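PDB 4N0T: U4/U6 snRNA-associated-splicing factor PRP24 from Saccharomyces cerevisiae, which binds U6 small nuclear RNA and serves as a recycling factor of the spliceosome, the machinery that removes introns from precursor messenger RNA. Local coordinates for residues Asn23-Tyr28 with Ile36-Ala41; Met226-Lys231 with Glu235-Met240; Lys267-Ser272 with Ile324-Asp329. One frame throughout, in Å; residues are numbered along the deposited sequence.

Contact 1: residues Asn23-Tyr28 with Ile36-Ala41; sequences NKVYKY and IHVDVA
Val25 and Val38 meet because each presents the methyl that lies anti to its own backbone nitrogen: in Val25 (chi1 171°) as in Val38 this is CG1, and the two CG1 atoms are 3.6 Å apart. The other branch of Val25, CG2, slides past Val40 and lies 3.8 Å from Val40 CG2. Tyr26 gets its ring to the strand with a first torsion of -97°, away from the usual staggered positions, and the ring then lies alongside Val38 with one face turned to the second methyl of that valine. Val38 CG2 stands 3.8 Å from the ring centroid, 20° off the normal, a CH-pi contact displaced toward the CE2 side of the ring, where Tyr26 CE2 comes within 3.5 Å of Val38 CG2. Val38 is thus shared, one methyl for Val25 and the other for Tyr26. Beta-branched valines suit the strand and put two short methyls close to the backbone, whereas the longer tyrosine bridges from the helix to the outermost strand, its hydroxyl ending near His37.

Here helix 22-29 rests on strand 35-42, an outermost strand of the sheet in the first RNA recognition motif. Strand 49-55 continues the apolar floor through Ile53, under Val25. His37 and Asp39 point away from the helix, and Asp39 touches Ser114 of strand 112-116 in the second motif. Ile36 and His37 both pair with Glu54 of strand 49-55, a classic beta bulge.

The chemistry is therefore mainly apolar, with a polar border. Water 1 accepts from Val38 N at 2.8 Å and hydrogen-bonds Tyr26 OH at 3.2 Å, which implies that a single water both satisfies a backbone N-H on the edge strand and ties down the tyrosine tip.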
loop_
_atom_site.group_PDB
_atom_site.type_symbol
_atom_site.label_atom_id
_atom_site.label_comp_id
_atom_site.label_asym_id
_atom_site.label_seq_id
_atom_site.Cartn_x
_atom_site.Cartn_y
_atom_site.Cartn_z
ATOM N N ASN A 23 8.844 -12.718 25.271
ATOM C CA ASN A 23 8.151 -12.915 26.540
ATOM C C ASN A 23 8.943 -12.394 27.737
ATOM O O ASN A 23 8.388 -11.719 28.613
ATOM C CB ASN A 23 7.826 -14.398 26.743
ATOM C CG ASN A 23 7.298 -14.694 28.137
ATOM O OD1 ASN A 23 6.404 -14.008 28.638
ATOM N ND2 ASN A 23 7.859 -15.714 28.776
ATOM N N LYS A 24 10.235 -12.711 27.776
ATOM C CA LYS A 24 11.082 -12.285 28.886
ATOM C C LYS A 24 11.251 -10.773 28.876
ATOM O O LYS A 24 11.376 -10.145 29.930
ATOM C CB LYS A 24 12.448 -12.960 28.811
ATOM C CG LYS A 24 12.404 -14.463 29.027
ATOM C CD LYS A 24 13.807 -15.041 29.060
ATOM C CE LYS A 24 13.776 -16.552 29.208
ATOM N NZ LYS A 24 15.142 -17.126 29.047
ATOM N N VAL A 25 11.260 -10.193 27.680
ATOM C CA VAL A 25 11.330 -8.741 27.550
ATOM C C VAL A 25 10.098 -8.091 28.171
ATOM O O VAL A 25 10.227 -7.143 28.952
ATOM C CB VAL A 25 11.527 -8.317 26.085
ATOM C CG1 VAL A 25 11.384 -6.813 25.937
ATOM C CG2 VAL A 25 12.900 -8.782 25.604
ATOM N N TYR A 26 8.914 -8.618 27.847
ATOM C CA TYR A 26 7.654 -8.175 28.460
ATOM C C TYR A 26 7.718 -8.194 29.975
ATOM O O TYR A 26 7.490 -7.176 30.624
ATOM C CB TYR A 26 6.494 -9.078 28.030
ATOM C CG TYR A 26 5.681 -8.540 26.886
ATOM C CD1 TYR A 26 4.735 -7.544 27.089
ATOM C CD2 TYR A 26 5.848 -9.039 25.600
ATOM C CE1 TYR A 26 3.988 -7.048 26.036
ATOM C CE2 TYR A 26 5.107 -8.557 24.546
ATOM C CZ TYR A 26 4.179 -7.561 24.766
ATOM O OH TYR A 26 3.444 -7.079 23.706
ATOM N N LYS A 27 8.023 -9.361 30.536
ATOM C CA LYS A 27 8.075 -9.525 31.983
ATOM C C LYS A 27 9.052 -8.563 32.641
ATOM O O LYS A 27 8.783 -8.048 33.728
ATOM C CB LYS A 27 8.421 -10.970 32.356
ATOM C CG LYS A 27 7.228 -11.922 32.295
ATOM C CD LYS A 27 7.609 -13.349 32.703
ATOM C CE LYS A 27 6.375 -14.239 32.837
ATOM N NZ LYS A 27 5.647 -14.383 31.542
ATOM N N TYR A 28 10.183 -8.315 31.986
ATOM C CA TYR A 28 11.177 -7.406 32.545
ATOM C C TYR A 28 10.665 -5.961 32.576
ATOM O O TYR A 28 10.942 -5.223 33.521
ATOM C CB TYR A 28 12.510 -7.477 31.787
ATOM C CG TYR A 28 13.603 -6.669 32.458
ATOM C CD1 TYR A 28 14.363 -7.215 33.482
ATOM C CD2 TYR A 28 13.861 -5.354 32.081
ATOM C CE1 TYR A 28 15.357 -6.483 34.108
ATOM C CE2 TYR A 28 14.856 -4.611 32.708
ATOM C CZ TYR A 28 15.597 -5.188 33.719
ATOM O OH TYR A 28 16.581 -4.462 34.344
ATOM N N ILE A 36 2.513 -1.768 24.034
ATOM C CA ILE A 36 1.781 -2.027 22.795
ATOM C C ILE A 36 2.425 -3.145 21.971
ATOM O O ILE A 36 1.730 -4.025 21.456
ATOM C CB ILE A 36 1.674 -0.749 21.929
ATOM C CG1 ILE A 36 0.848 0.320 22.651
ATOM C CG2 ILE A 36 1.053 -1.053 20.568
ATOM C CD1 ILE A 36 0.645 1.583 21.838
ATOM N N HIS A 37 3.751 -3.110 21.841
ATOM C CA HIS A 37 4.433 -4.091 21.003
ATOM C C HIS A 37 5.891 -4.277 21.417
ATOM O O HIS A 37 6.535 -3.333 21.884
ATOM C CB HIS A 37 4.349 -3.684 19.525
ATOM C CG HIS A 37 4.614 -4.815 18.580
ATOM N ND1 HIS A 37 5.832 -4.998 17.957
ATOM C CD2 HIS A 37 3.828 -5.837 18.175
ATOM C CE1 HIS A 37 5.777 -6.077 17.199
ATOM N NE2 HIS A 37 4.574 -6.608 17.312
ATOM N N VAL A 38 6.397 -5.494 21.240
ATOM C CA VAL A 38 7.797 -5.805 21.502
ATOM C C VAL A 38 8.391 -6.555 20.315
ATOM O O VAL A 38 7.823 -7.553 19.877
ATOM C CB VAL A 38 7.943 -6.702 22.740
ATOM C CG1 VAL A 38 9.393 -7.145 22.906
ATOM C CG2 VAL A 38 7.469 -5.967 23.990
ATOM N N ASP A 39 9.510 -6.069 19.784
ATOM C CA ASP A 39 10.288 -6.846 18.810
ATOM C C ASP A 39 11.668 -7.157 19.375
ATOM O O ASP A 39 12.284 -6.299 19.995
ATOM C CB ASP A 39 10.446 -6.075 17.505
ATOM C CG ASP A 39 9.126 -5.828 16.813
ATOM O OD1 ASP A 39 8.543 -6.806 16.302
ATOM O OD2 ASP A 39 8.679 -4.662 16.779
ATOM N N VAL A 40 12.141 -8.387 19.174
ATOM C CA VAL A 40 13.499 -8.764 19.565
ATOM C C VAL A 40 14.244 -9.227 18.310
ATOM O O VAL A 40 13.662 -9.899 17.454
ATOM C CB VAL A 40 13.495 -9.878 20.630
ATOM C CG1 VAL A 40 14.911 -10.222 21.066
ATOM C CG2 VAL A 40 12.676 -9.454 21.838
ATOM N N ALA A 41 15.511 -8.843 18.183
ATOM C CA ALA A 41 16.333 -9.244 17.037
ATOM C C ALA A 41 17.734 -9.593 17.510
ATOM O O ALA A 41 18.253 -8.971 18.443
ATOM C CB ALA A 41 16.405 -8.135 16.009
HETATM O O HOH W 1 4.486 -7.413 20.741
#

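Contact 2: residues Met226-Lys231 with Glu235-Met240; sequences MVFENK and ERALQM
The turn from the third strand into the second helix of an RNA recognition motif, here the third such motif of the chain, is closed by Phe228 against Ala237 and by the first helical turn from Lys231 to Glu235. Phe228, the last residue of its strand, directs its ring at the helix, and the far end of the ring meets the alanine methyl obliquely: Phe228 CZ is 3.7 Å and Phe228 CE1 3.9 Å from Ala237 CB. The small alanine lets the helix lie close to the strand, while the large aromatic spans the distance between the two backbones.

Asn230 stands at the N-cap. Its OD1 takes the N-H of Ser233, an amide that has no earlier helical carbonyl to bind, and also accepts from water 2 at 2.8 Å; that water in turn has a weak bond from Arg236 NH2. An asparagine, short and with a carbonyl oxygen at its tip, fits this position well. Within the first turns Glu235 N donates to Lys231 O, 2.9 Å away, with an angle of 157° at the hydrogen. Above this bond the two side chains cross, Glu235 OE1 lying 3.6 Å from Lys231 CD. The lysine chain is bent at chi2 and chi3, and its NZ lies 4.8 Å from Glu235 OE1, so the opposite charges are near but not in contact. Residues 238-240 form a 3-10 segment, and Arg236 O receives Gln239 N and Gln239 NE2 from opposite faces of its plane.

Around this turn, Phe228 also packs on Ile180 of strand 179-185 and Ile205 of strand 205-209, while Ala237 touches Phe199 of helix 192-199, the other helix on the same side of the sheet.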
loop_
_atom_site.group_PDB
_atom_site.type_symbol
_atom_site.label_atom_id
_atom_site.label_comp_id
_atom_site.label_asym_id
_atom_site.label_seq_id
_atom_site.Cartn_x
_atom_site.Cartn_y
_atom_site.Cartn_z
ATOM N N MET A 226 -8.010 18.504 -17.517
ATOM C CA MET A 226 -7.363 19.798 -17.440
ATOM C C MET A 226 -6.998 20.069 -15.990
ATOM O O MET A 226 -7.842 19.967 -15.090
ATOM C CB MET A 226 -8.298 20.880 -17.986
ATOM C CG MET A 226 -7.740 22.301 -17.843
ATOM S SD MET A 226 -8.861 23.485 -18.634
ATOM C CE MET A 226 -8.931 22.857 -20.313
ATOM N N VAL A 227 -5.723 20.363 -15.760
ATOM C CA VAL A 227 -5.242 20.682 -14.433
ATOM C C VAL A 227 -5.000 22.179 -14.278
ATOM O O VAL A 227 -4.266 22.777 -15.076
ATOM C CB VAL A 227 -3.925 19.963 -14.161
ATOM C CG1 VAL A 227 -3.367 20.399 -12.819
ATOM C CG2 VAL A 227 -4.157 18.462 -14.187
ATOM N N PHE A 228 -5.606 22.767 -13.251
ATOM C CA PHE A 228 -5.414 24.192 -12.958
ATOM C C PHE A 228 -4.379 24.355 -11.861
ATOM O O PHE A 228 -4.224 23.464 -11.012
ATOM C CB PHE A 228 -6.713 24.817 -12.487
ATOM C CG PHE A 228 -7.728 24.971 -13.570
ATOM C CD1 PHE A 228 -8.625 23.947 -13.839
ATOM C CD2 PHE A 228 -7.795 26.150 -14.306
ATOM C CE1 PHE A 228 -9.578 24.083 -14.851
ATOM C CE2 PHE A 228 -8.746 26.299 -15.326
ATOM C CZ PHE A 228 -9.635 25.265 -15.593
ATOM N N GLU A 229 -3.682 25.492 -11.864
ATOM C CA GLU A 229 -2.664 25.747 -10.841
ATOM C C GLU A 229 -3.259 25.805 -9.449
ATOM O O GLU A 229 -2.594 25.437 -8.479
ATOM C CB GLU A 229 -1.912 27.049 -11.120
ATOM C CG GLU A 229 -0.757 26.908 -12.094
ATOM C CD GLU A 229 -0.013 28.215 -12.283
ATOM O OE1 GLU A 229 -0.229 29.144 -11.469
ATOM O OE2 GLU A 229 0.777 28.314 -13.248
ATOM N N ASN A 230 -4.496 26.281 -9.326
ATOM C CA ASN A 230 -5.134 26.259 -8.012
ATOM C C ASN A 230 -6.572 25.750 -7.988
ATOM O O ASN A 230 -7.310 25.828 -8.985
ATOM C CB ASN A 230 -5.007 27.611 -7.296
ATOM C CG ASN A 230 -5.717 28.719 -8.023
ATOM O OD1 ASN A 230 -6.947 28.774 -8.031
ATOM N ND2 ASN A 230 -4.950 29.621 -8.632
ATOM N N LYS A 231 -6.962 25.229 -6.832
ATOM C CA LYS A 231 -8.244 24.560 -6.678
ATOM C C LYS A 231 -9.445 25.468 -6.929
ATOM O O LYS A 231 -10.466 25.025 -7.452
ATOM C CB LYS A 231 -8.342 23.932 -5.282
ATOM C CG LYS A 231 -9.504 22.975 -5.146
ATOM C CD LYS A 231 -10.172 23.092 -3.790
ATOM C CE LYS A 231 -9.257 22.641 -2.672
ATOM N NZ LYS A 231 -10.053 22.112 -1.520
ATOM N N GLU A 235 -12.661 24.729 -9.374
ATOM C CA GLU A 235 -14.017 24.725 -8.831
ATOM C C GLU A 235 -14.937 25.606 -9.656
ATOM O O GLU A 235 -16.058 25.217 -10.000
ATOM C CB GLU A 235 -14.030 25.252 -7.393
ATOM C CG GLU A 235 -13.798 24.214 -6.326
ATOM C CD GLU A 235 -14.133 24.740 -4.940
ATOM O OE1 GLU A 235 -13.553 24.229 -3.956
ATOM O OE2 GLU A 235 -14.980 25.660 -4.840
ATOM N N ARG A 236 -14.461 26.804 -9.951
ATOM C CA ARG A 236 -15.264 27.741 -10.731
ATOM C C ARG A 236 -15.430 27.259 -12.171
ATOM O O ARG A 236 -16.463 27.509 -12.791
ATOM C CB ARG A 236 -14.672 29.159 -10.645
ATOM C CG ARG A 236 -14.847 29.763 -9.247
ATOM C CD ARG A 236 -14.412 31.221 -9.139
ATOM N NE ARG A 236 -12.964 31.371 -9.234
ATOM C CZ ARG A 236 -12.336 31.786 -10.326
ATOM N NH1 ARG A 236 -13.036 32.100 -11.407
ATOM N NH2 ARG A 236 -11.016 31.888 -10.337
ATOM N N ALA A 237 -14.439 26.534 -12.690
ATOM C CA ALA A 237 -14.548 25.978 -14.043
ATOM C C ALA A 237 -15.693 24.952 -14.156
ATOM O O ALA A 237 -16.160 24.646 -15.259
ATOM C CB ALA A 237 -13.209 25.356 -14.479
ATOM N N LEU A 238 -16.162 24.437 -13.019
ATOM C CA LEU A 238 -17.278 23.492 -13.030
ATOM C C LEU A 238 -18.570 24.134 -13.525
ATOM O O LEU A 238 -19.512 23.435 -13.921
ATOM C CB LEU A 238 -17.488 22.875 -11.644
ATOM C CG LEU A 238 -16.304 22.102 -11.075
ATOM C CD1 LEU A 238 -16.629 21.587 -9.676
ATOM C CD2 LEU A 238 -15.886 20.955 -12.010
ATOM N N GLN A 239 -18.620 25.463 -13.534
ATOM C CA GLN A 239 -19.782 26.160 -14.094
ATOM C C GLN A 239 -19.950 25.879 -15.581
ATOM O O GLN A 239 -21.019 26.117 -16.150
ATOM C CB GLN A 239 -19.647 27.670 -13.902
ATOM C CG GLN A 239 -19.675 28.154 -12.465
ATOM C CD GLN A 239 -19.309 29.624 -12.382
ATOM O OE1 GLN A 239 -20.180 30.498 -12.399
ATOM N NE2 GLN A 239 -18.009 29.908 -12.324
ATOM N N MET A 240 -18.888 25.391 -16.220
ATOM C CA MET A 240 -18.965 25.008 -17.626
ATOM C C MET A 240 -19.745 23.703 -17.846
ATOM O O MET A 240 -20.035 23.342 -18.990
ATOM C CB MET A 240 -17.560 24.894 -18.236
ATOM C CG MET A 240 -16.814 26.210 -18.353
ATOM S SD MET A 240 -17.412 27.142 -19.776
ATOM C CE MET A 240 -16.510 26.291 -21.075
HETATM O O HOH W 2 -8.257 31.195 -8.572
#

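Contact 3: residues Lys267-Ser272 with Ile324-Asp329; sequences KRLLAS and IIIFRD. With nucleotides of chain B.
Leu269 CD1 is the bump of this contact, and the hollow it enters lies between the ends of Ile324 and Ile326. It meets Ile326 CD1 tip to tip at 3.7 Å and passes alongside Ile324, whose CD1 is 4.0 Å away. The fit is mutual: Ile324 CD1 in turn sits at the notch between two neighbouring leucines, with Leu270 CD2 crossing it at 4.1 Å from the other side. Leu269 reaches its place with a first torsion of -105°, off the usual staggered value. Isoleucines suit the strand, since their extended CG1-CD1 arms stand up from the sheet as ridges, and the branched end of Leu269 fills the groove between them; the contacts between the two segments are all between aliphatic side chains.

On another flank of the same helix Lys267 leaves the protein for RNA. Its chain, bent at chi3 (60°), runs beside the phosphate of C29 of chain B, and NZ donates to OP2 of that nucleotide at 2.9 Å. An alanine here removes the ammonium group and would probably leave the C29 phosphate without this hydrogen bond and its balancing charge.

The last turn of helix 258-270 thus lies over one face of the sheet of the occluded RNA recognition motif, consistent with that name. Leu269 also touches Leu315 of strand 311-317 and Leu281 of strand 281-285, the strands on either side of 322-327. Phe327, turned to the opposite face, packs on helix 330-340.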
loop_
_atom_site.group_PDB
_atom_site.type_symbol
_atom_site.label_atom_id
_atom_site.label_comp_id
_atom_site.label_asym_id
_atom_site.label_seq_id
_atom_site.Cartn_x
_atom_site.Cartn_y
_atom_site.Cartn_z
ATOM N N LYS A 267 -17.416 -3.214 -6.722
ATOM C CA LYS A 267 -18.820 -3.185 -6.317
ATOM C C LYS A 267 -19.731 -3.734 -7.415
ATOM O O LYS A 267 -20.692 -4.450 -7.118
ATOM C CB LYS A 267 -19.243 -1.754 -5.940
ATOM C CG LYS A 267 -18.648 -1.283 -4.617
ATOM C CD LYS A 267 -18.879 0.215 -4.387
ATOM C CE LYS A 267 -20.360 0.568 -4.344
ATOM N NZ LYS A 267 -20.522 2.052 -4.244
ATOM N N ARG A 268 -19.417 -3.414 -8.673
ATOM C CA ARG A 268 -20.180 -3.917 -9.826
ATOM C C ARG A 268 -20.132 -5.437 -9.868
ATOM O O ARG A 268 -21.146 -6.094 -10.123
ATOM C CB ARG A 268 -19.610 -3.380 -11.147
ATOM C CG ARG A 268 -20.368 -3.877 -12.381
ATOM C CD ARG A 268 -19.619 -3.641 -13.687
ATOM N NE ARG A 268 -18.434 -4.489 -13.812
ATOM C CZ ARG A 268 -18.460 -5.808 -14.009
ATOM N NH1 ARG A 268 -19.617 -6.462 -14.090
ATOM N NH2 ARG A 268 -17.320 -6.479 -14.112
ATOM N N LEU A 269 -18.946 -5.989 -9.613
ATOM C CA LEU A 269 -18.765 -7.434 -9.572
ATOM C C LEU A 269 -19.562 -8.065 -8.448
ATOM O O LEU A 269 -20.240 -9.073 -8.655
ATOM C CB LEU A 269 -17.287 -7.795 -9.409
ATOM C CG LEU A 269 -16.579 -8.317 -10.651
ATOM C CD1 LEU A 269 -15.234 -8.907 -10.282
ATOM C CD2 LEU A 269 -17.451 -9.354 -11.332
ATOM N N LEU A 270 -19.478 -7.486 -7.255
ATOM C CA LEU A 270 -20.180 -8.028 -6.097
ATOM C C LEU A 270 -21.701 -8.019 -6.294
ATOM O O LEU A 270 -22.418 -8.837 -5.719
ATOM C CB LEU A 270 -19.796 -7.270 -4.820
ATOM C CG LEU A 270 -18.319 -7.313 -4.397
ATOM C CD1 LEU A 270 -18.026 -6.357 -3.247
ATOM C CD2 LEU A 270 -17.891 -8.732 -4.001
ATOM N N ALA A 271 -22.182 -7.096 -7.122
ATOM C CA ALA A 271 -23.616 -6.981 -7.393
ATOM C C ALA A 271 -24.041 -7.734 -8.653
ATOM O O ALA A 271 -25.229 -7.771 -8.980
ATOM C CB ALA A 271 -24.014 -5.511 -7.502
ATOM N N SER A 272 -23.078 -8.322 -9.362
ATOM C CA SER A 272 -23.353 -8.962 -10.651
ATOM C C SER A 272 -24.276 -10.168 -10.509
ATOM O O SER A 272 -24.193 -10.908 -9.528
ATOM C CB SER A 272 -22.050 -9.382 -11.339
ATOM O OG SER A 272 -22.284 -9.874 -12.649
ATOM N N ILE A 324 -10.908 -11.513 -5.262
ATOM C CA ILE A 324 -11.560 -12.155 -6.391
ATOM C C ILE A 324 -10.511 -12.442 -7.449
ATOM O O ILE A 324 -9.694 -11.576 -7.793
ATOM C CB ILE A 324 -12.627 -11.249 -6.998
ATOM C CG1 ILE A 324 -13.771 -11.063 -5.995
ATOM C CG2 ILE A 324 -13.140 -11.836 -8.320
ATOM C CD1 ILE A 324 -14.794 -9.991 -6.407
ATOM N N ILE A 325 -10.511 -13.679 -7.939
ATOM C CA ILE A 325 -9.631 -14.053 -9.034
ATOM C C ILE A 325 -10.510 -14.357 -10.230
ATOM O O ILE A 325 -11.362 -15.245 -10.167
ATOM C CB ILE A 325 -8.836 -15.327 -8.727
ATOM C CG1 ILE A 325 -8.266 -15.306 -7.301
ATOM C CG2 ILE A 325 -7.729 -15.507 -9.775
ATOM C CD1 ILE A 325 -7.195 -14.277 -7.082
ATOM N N ILE A 326 -10.332 -13.609 -11.312
ATOM C CA ILE A 326 -11.144 -13.837 -12.502
ATOM C C ILE A 326 -10.292 -14.604 -13.494
ATOM O O ILE A 326 -9.180 -14.176 -13.835
ATOM C CB ILE A 326 -11.603 -12.523 -13.120
ATOM C CG1 ILE A 326 -12.341 -11.679 -12.078
ATOM C CG2 ILE A 326 -12.495 -12.787 -14.326
ATOM C CD1 ILE A 326 -12.864 -10.360 -12.648
ATOM N N PHE A 327 -10.787 -15.767 -13.910
ATOM C CA PHE A 327 -10.055 -16.600 -14.856
ATOM C C PHE A 327 -10.658 -16.433 -16.248
ATOM O O PHE A 327 -11.559 -15.621 -16.435
ATOM C CB PHE A 327 -10.106 -18.062 -14.426
ATOM C CG PHE A 327 -9.396 -18.333 -13.124
ATOM C CD1 PHE A 327 -8.010 -18.398 -13.080
ATOM C CD2 PHE A 327 -10.113 -18.517 -11.947
ATOM C CE1 PHE A 327 -7.344 -18.658 -11.877
ATOM C CE2 PHE A 327 -9.458 -18.761 -10.739
ATOM C CZ PHE A 327 -8.069 -18.832 -10.712
ATOM N N ARG A 328 -10.178 -17.212 -17.213
ATOM C CA ARG A 328 -10.595 -17.003 -18.605
ATOM C C ARG A 328 -11.792 -17.846 -19.034
ATOM O O ARG A 328 -12.515 -17.465 -19.958
ATOM C CB ARG A 328 -9.412 -17.179 -19.557
ATOM C CG ARG A 328 -8.181 -16.416 -19.083
ATOM C CD ARG A 328 -7.522 -15.635 -20.197
ATOM N NE ARG A 328 -7.749 -14.194 -20.107
ATOM C CZ ARG A 328 -6.788 -13.280 -20.213
ATOM N NH1 ARG A 328 -5.530 -13.652 -20.408
ATOM N NH2 ARG A 328 -7.084 -11.992 -20.121
ATOM N N ASP A 329 -12.009 -18.980 -18.370
ATOM C CA ASP A 329 -13.252 -19.734 -18.558
ATOM C C ASP A 329 -13.739 -20.417 -17.278
ATOM O O ASP A 329 -12.992 -20.538 -16.304
ATOM C CB ASP A 329 -13.127 -20.747 -19.703
ATOM C CG ASP A 329 -12.085 -21.811 -19.431
ATOM O OD1 ASP A 329 -12.372 -22.740 -18.645
ATOM O OD2 ASP A 329 -10.983 -21.721 -20.008
ATOM P P C B 29 -18.509 1.311 -0.781
ATOM O OP1 C B 29 -18.391 -0.152 -0.984
ATOM O OP2 C B 29 -19.583 2.051 -1.523
ATOM O "O5'" C B 29 -18.633 1.637 0.771
ATOM C "C5'" C B 29 -19.608 0.989 1.590
ATOM C "C4'" C B 29 -19.058 0.658 2.954
ATOM O "O4'" C B 29 -17.928 -0.249 2.794
ATOM C "C3'" C B 29 -18.524 1.847 3.754
ATOM O "O3'" C B 29 -18.646 1.548 5.146
ATOM C "C2'" C B 29 -17.045 1.834 3.400
ATOM O "O2'" C B 29 -16.210 2.504 4.320
ATOM C "C1'" C B 29 -16.779 0.332 3.385
ATOM N N1 C B 29 -15.615 -0.091 2.604
ATOM C C2 C B 29 -14.797 -1.039 3.204
ATOM O O2 C B 29 -15.085 -1.419 4.353
ATOM N N3 C B 29 -13.716 -1.493 2.540
ATOM C C4 C B 29 -13.473 -1.036 1.317
ATOM N N4 C B 29 -12.397 -1.525 0.694
ATOM C C5 C B 29 -14.303 -0.073 0.678
ATOM C C6 C B 29 -15.376 0.372 1.347
#

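All three contacts set a helix against a strand of an RNA recognition motif, but not the same elements. Contact 1 joins the first helix to the second strand, and contact 2 the third strand to the second helix; both are partly buried, with apolar centres and water-linked polar borders. Contact 3 is buried and purely aliphatic between its segments, and its helix comes from outside the usual helix pair, covering the other sheet face of the fourth motif. The three are separate, with contacts 1 and 2 centred about 53 Å apart. Contact 2 alone contains a backbone bond across its segments, as befits neighbouring turns of chain, and in contact 3 the helix also hydrogen-bonds an RNA phosphate through Lys267.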